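Local coordinates for protein Alpha/beta hydrolase (Pseudomonas aeruginosa PAO1, PDB 4R1D) that is probably a lipase-type alpha/beta hydrolase, secreted as a type VI secretion effector, that binds calcium and is captured here with its immunity protein, at residues V51-R63 / G137-M151. Numbering follows the deposited sequence. Where two conformers were deposited one is given.
Sequences VIFIPGIMGTNLR and GKVMRSAYNPVMGLM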
# COMPACT_ATOMS: atom_id res chain seq x y z
N VAL A 51 12.18 19.71 5.38
CA VAL A 51 11.60 19.31 4.11
C VAL A 51 11.03 17.91 4.30
O VAL A 51 11.77 16.98 4.61
CB VAL A 51 12.67 19.30 3.01
CG1 VAL A 51 12.11 18.75 1.70
CG2 VAL A 51 13.20 20.73 2.80
N ILE A 52 9.72 17.76 4.12
CA ILE A 52 9.05 16.48 4.34
C ILE A 52 8.79 15.82 3.00
O ILE A 52 8.03 16.33 2.19
CB ILE A 52 7.68 16.67 5.03
CG1 ILE A 52 7.78 17.63 6.22
CG2 ILE A 52 7.11 15.30 5.46
CD1 ILE A 52 8.73 17.18 7.33
N PHE A 53 9.44 14.68 2.76
CA PHE A 53 9.26 13.99 1.49
C PHE A 53 8.15 12.98 1.65
O PHE A 53 8.15 12.18 2.59
CB PHE A 53 10.56 13.30 1.08
CG PHE A 53 10.49 12.65 -0.25
CD1 PHE A 53 10.68 13.39 -1.40
CD2 PHE A 53 10.19 11.30 -0.37
CE1 PHE A 53 10.60 12.80 -2.64
CE2 PHE A 53 10.12 10.70 -1.61
CZ PHE A 53 10.32 11.46 -2.75
N ILE A 54 7.17 13.05 0.75
CA ILE A 54 6.05 12.15 0.78
C ILE A 54 6.08 11.32 -0.49
O ILE A 54 5.95 11.86 -1.60
CB ILE A 54 4.71 12.91 0.88
CG1 ILE A 54 4.76 13.93 2.03
CG2 ILE A 54 3.53 11.93 1.00
CD1 ILE A 54 3.47 14.76 2.21
N PRO A 55 6.25 10.00 -0.34
CA PRO A 55 6.40 9.08 -1.47
C PRO A 55 5.05 8.81 -2.15
O PRO A 55 4.03 9.32 -1.71
CB PRO A 55 6.90 7.80 -0.81
CG PRO A 55 6.28 7.84 0.57
CD PRO A 55 6.28 9.30 0.96
N GLY A 56 5.08 8.00 -3.20
CA GLY A 56 3.88 7.77 -3.98
C GLY A 56 3.39 6.34 -4.02
O GLY A 56 3.46 5.59 -3.03
N ILE A 57 2.89 5.98 -5.19
CA ILE A 57 2.21 4.71 -5.43
C ILE A 57 3.02 3.51 -4.92
O ILE A 57 4.13 3.29 -5.37
CB ILE A 57 1.93 4.56 -6.94
CG1 ILE A 57 0.80 5.51 -7.38
CG2 ILE A 57 1.59 3.11 -7.30
CD1 ILE A 57 0.68 5.66 -8.91
N MET A 58 2.46 2.75 -3.96
CA MET A 58 3.12 1.53 -3.47
C MET A 58 4.55 1.79 -2.97
O MET A 58 5.37 0.87 -2.95
CB MET A 58 3.16 0.47 -4.59
CG MET A 58 1.80 -0.11 -4.94
SD MET A 58 1.85 -1.37 -6.27
CE MET A 58 2.07 -0.31 -7.72
N GLY A 59 4.84 3.02 -2.57
CA GLY A 59 6.22 3.45 -2.39
C GLY A 59 6.81 3.24 -1.01
O GLY A 59 8.03 3.39 -0.83
N THR A 60 5.96 2.87 -0.05
CA THR A 60 6.37 2.75 1.34
C THR A 60 6.36 1.29 1.77
O THR A 60 5.40 0.57 1.50
CB THR A 60 5.44 3.58 2.27
OG1 THR A 60 5.48 4.97 1.88
CG2 THR A 60 5.85 3.45 3.76
N ASN A 61 7.42 0.87 2.44
CA ASN A 61 7.50 -0.48 3.01
C ASN A 61 6.46 -0.71 4.08
O ASN A 61 6.19 0.19 4.87
CB ASN A 61 8.88 -0.69 3.63
CG ASN A 61 10.00 -0.50 2.63
OD1 ASN A 61 9.91 -0.92 1.48
ND2 ASN A 61 11.09 0.14 3.08
N LEU A 62 5.89 -1.92 4.13
CA LEU A 62 4.85 -2.24 5.12
C LEU A 62 5.15 -3.55 5.81
O LEU A 62 5.73 -4.47 5.21
CB LEU A 62 3.48 -2.37 4.45
CG LEU A 62 3.04 -1.22 3.55
CD1 LEU A 62 1.74 -1.60 2.84
CD2 LEU A 62 2.87 0.06 4.37
N ARG A 63 4.72 -3.64 7.06
CA ARG A 63 4.78 -4.87 7.80
C ARG A 63 3.42 -5.13 8.42
O ARG A 63 2.63 -4.21 8.59
CB ARG A 63 5.86 -4.78 8.88
CG ARG A 63 5.57 -3.72 9.93
CD ARG A 63 6.76 -3.54 10.86
NE ARG A 63 6.47 -2.55 11.89
CZ ARG A 63 7.39 -1.78 12.47
NH1 ARG A 63 8.66 -1.87 12.09
NH2 ARG A 63 7.04 -0.91 13.40
N GLY A 137 14.48 4.73 5.45
CA GLY A 137 14.34 3.30 5.23
C GLY A 137 12.88 2.88 5.14
O GLY A 137 12.56 1.70 5.15
N LYS A 138 11.99 3.86 5.08
CA LYS A 138 10.56 3.59 4.95
C LYS A 138 10.12 3.37 3.52
O LYS A 138 9.02 2.88 3.28
CB LYS A 138 9.75 4.79 5.45
CG LYS A 138 9.74 4.99 6.95
CD LYS A 138 9.13 6.34 7.25
CE LYS A 138 9.27 6.70 8.73
NZ LYS A 138 8.64 8.02 9.04
N VAL A 139 10.95 3.78 2.57
CA VAL A 139 10.52 3.88 1.17
C VAL A 139 11.46 3.20 0.18
O VAL A 139 12.62 2.93 0.49
CB VAL A 139 10.32 5.35 0.74
CG1 VAL A 139 9.24 6.00 1.58
CG2 VAL A 139 11.64 6.12 0.85
N MET A 140 10.95 2.94 -1.03
CA MET A 140 11.72 2.27 -2.07
C MET A 140 13.06 2.97 -2.28
O MET A 140 13.12 4.18 -2.56
CB MET A 140 10.91 2.24 -3.37
CG MET A 140 11.51 1.38 -4.46
SD MET A 140 10.40 1.32 -5.88
CE MET A 140 11.29 0.18 -6.93
N ARG A 141 14.15 2.23 -2.12
CA ARG A 141 15.46 2.86 -2.07
C ARG A 141 15.89 3.55 -3.37
O ARG A 141 16.21 4.73 -3.37
CB ARG A 141 16.54 1.86 -1.63
CG ARG A 141 17.91 2.49 -1.71
CD ARG A 141 18.86 1.93 -0.70
NE ARG A 141 18.87 0.48 -0.69
CZ ARG A 141 19.15 -0.29 -1.73
NH1 ARG A 141 19.44 0.26 -2.90
NH2 ARG A 141 19.15 -1.61 -1.60
N SER A 142 15.90 2.80 -4.47
CA SER A 142 16.36 3.37 -5.74
C SER A 142 15.51 4.56 -6.19
O SER A 142 16.02 5.53 -6.76
CB SER A 142 16.35 2.29 -6.83
OG SER A 142 15.03 1.86 -7.10
N ALA A 143 14.21 4.48 -5.96
CA ALA A 143 13.30 5.52 -6.43
C ALA A 143 13.42 6.83 -5.65
O ALA A 143 13.26 7.91 -6.23
CB ALA A 143 11.86 5.03 -6.40
N TYR A 144 13.71 6.71 -4.35
CA TYR A 144 13.62 7.87 -3.45
C TYR A 144 14.87 8.28 -2.68
O TYR A 144 15.04 9.45 -2.38
CB TYR A 144 12.50 7.64 -2.46
CG TYR A 144 11.15 7.47 -3.12
CD1 TYR A 144 10.71 8.37 -4.09
CD2 TYR A 144 10.34 6.41 -2.80
CE1 TYR A 144 9.46 8.21 -4.70
CE2 TYR A 144 9.10 6.25 -3.38
CZ TYR A 144 8.66 7.15 -4.33
OH TYR A 144 7.41 6.96 -4.90
N ASN A 145 15.73 7.33 -2.32
CA ASN A 145 16.92 7.70 -1.54
C ASN A 145 17.87 8.69 -2.26
O ASN A 145 18.35 9.64 -1.63
CB ASN A 145 17.69 6.46 -1.03
CG ASN A 145 17.07 5.85 0.24
OD1 ASN A 145 17.77 5.24 1.05
ND2 ASN A 145 15.76 6.03 0.43
N PRO A 146 18.11 8.50 -3.57
CA PRO A 146 18.95 9.47 -4.28
C PRO A 146 18.42 10.91 -4.21
O PRO A 146 19.19 11.81 -3.91
CB PRO A 146 18.96 8.95 -5.72
CG PRO A 146 18.70 7.48 -5.60
CD PRO A 146 17.74 7.36 -4.42
N VAL A 147 17.13 11.14 -4.44
CA VAL A 147 16.66 12.52 -4.44
C VAL A 147 16.62 13.12 -3.03
O VAL A 147 16.87 14.31 -2.84
CB VAL A 147 15.29 12.68 -5.14
CG1 VAL A 147 14.18 12.02 -4.32
CG2 VAL A 147 14.99 14.15 -5.41
N MET A 148 16.34 12.28 -2.04
CA MET A 148 16.37 12.76 -0.67
C MET A 148 17.79 13.18 -0.29
O MET A 148 17.99 14.20 0.35
CB MET A 148 15.80 11.72 0.29
CG MET A 148 14.27 11.64 0.20
SD MET A 148 13.56 10.65 1.55
CE MET A 148 14.18 9.01 1.16
N GLY A 149 18.77 12.39 -0.72
CA GLY A 149 20.15 12.69 -0.38
C GLY A 149 20.67 13.87 -1.17
O GLY A 149 21.50 14.65 -0.68
N LEU A 150 20.18 14.02 -2.39
CA LEU A 150 20.58 15.16 -3.24
C LEU A 150 20.09 16.48 -2.65
O LEU A 150 20.84 17.47 -2.57
CB LEU A 150 20.03 14.99 -4.65
CG LEU A 150 20.28 16.19 -5.58
CD1 LEU A 150 21.78 16.37 -5.78
CD2 LEU A 150 19.59 15.99 -6.92
N MET A 151 18.81 16.53 -2.29
CA MET A 151 18.25 17.72 -1.70
C MET A 151 18.98 18.06 -0.41
O MET A 151 19.25 19.22 -0.10
CB MET A 151 16.75 17.54 -1.45
CG MET A 151 15.93 17.45 -2.72
SD MET A 151 14.15 17.55 -2.40
CE MET A 151 13.84 16.02 -1.47
O HOH W 1 14.00 1.06 2.02
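The F53 ring turns one edge toward the face of Y144 in an offset edge-to-face pair, centroids 5.3 Å apart and planes at 60°. The closest atoms are F53 CZ and Y144 CD1, at 3.4 Å. CG of F53 stands anti to the backbone N (chi1 -176°), which carries the ring off strand 51-54 onto helix 141-151. Over one face of F53 lies M148 CG, 4.2 Å from the ring centroid in a CH-pi contact, while M148 SD reaches the same ring obliquely as a Met-aromatic contact. V147 CG1 and M151 CE touch F53 at CE1 and CD1, so four helix side chains touch the ring, and V253 of strand 250-255 packs on F53 as well. Farther along, P55 CB packs against Y144 CE2, and P55 CG meets V139 CG1 at 3.6 Å.

Beyond the type II turn G56-G59 the contact becomes polar. M140, the helix N-cap residue, gives its N-H to G59 O (3.0 Å), and N61 N donates to K138 O (2.7 Å); these two bonds frame a single T60-V139 bridge. N61 ND2 also binds G137 O at 3.0 Å, the donor standing above the carbonyl plane, while G137 O lies in the amide plane of N61. A water joins ND2 to V139 O, while T60 OG1 is held by Y209 N.

E152, in the last turn of helix 141-155, and D156 just after it bind the calcium ion. Strand 48-54 belongs to the parallel sheet of an alpha/beta-hydrolase core, between strands 201-206 and 250-255. Segment 141-151 of the helix runs nearly antiparallel to strand 51-54 (167°), M148 also resting on strand 201-206.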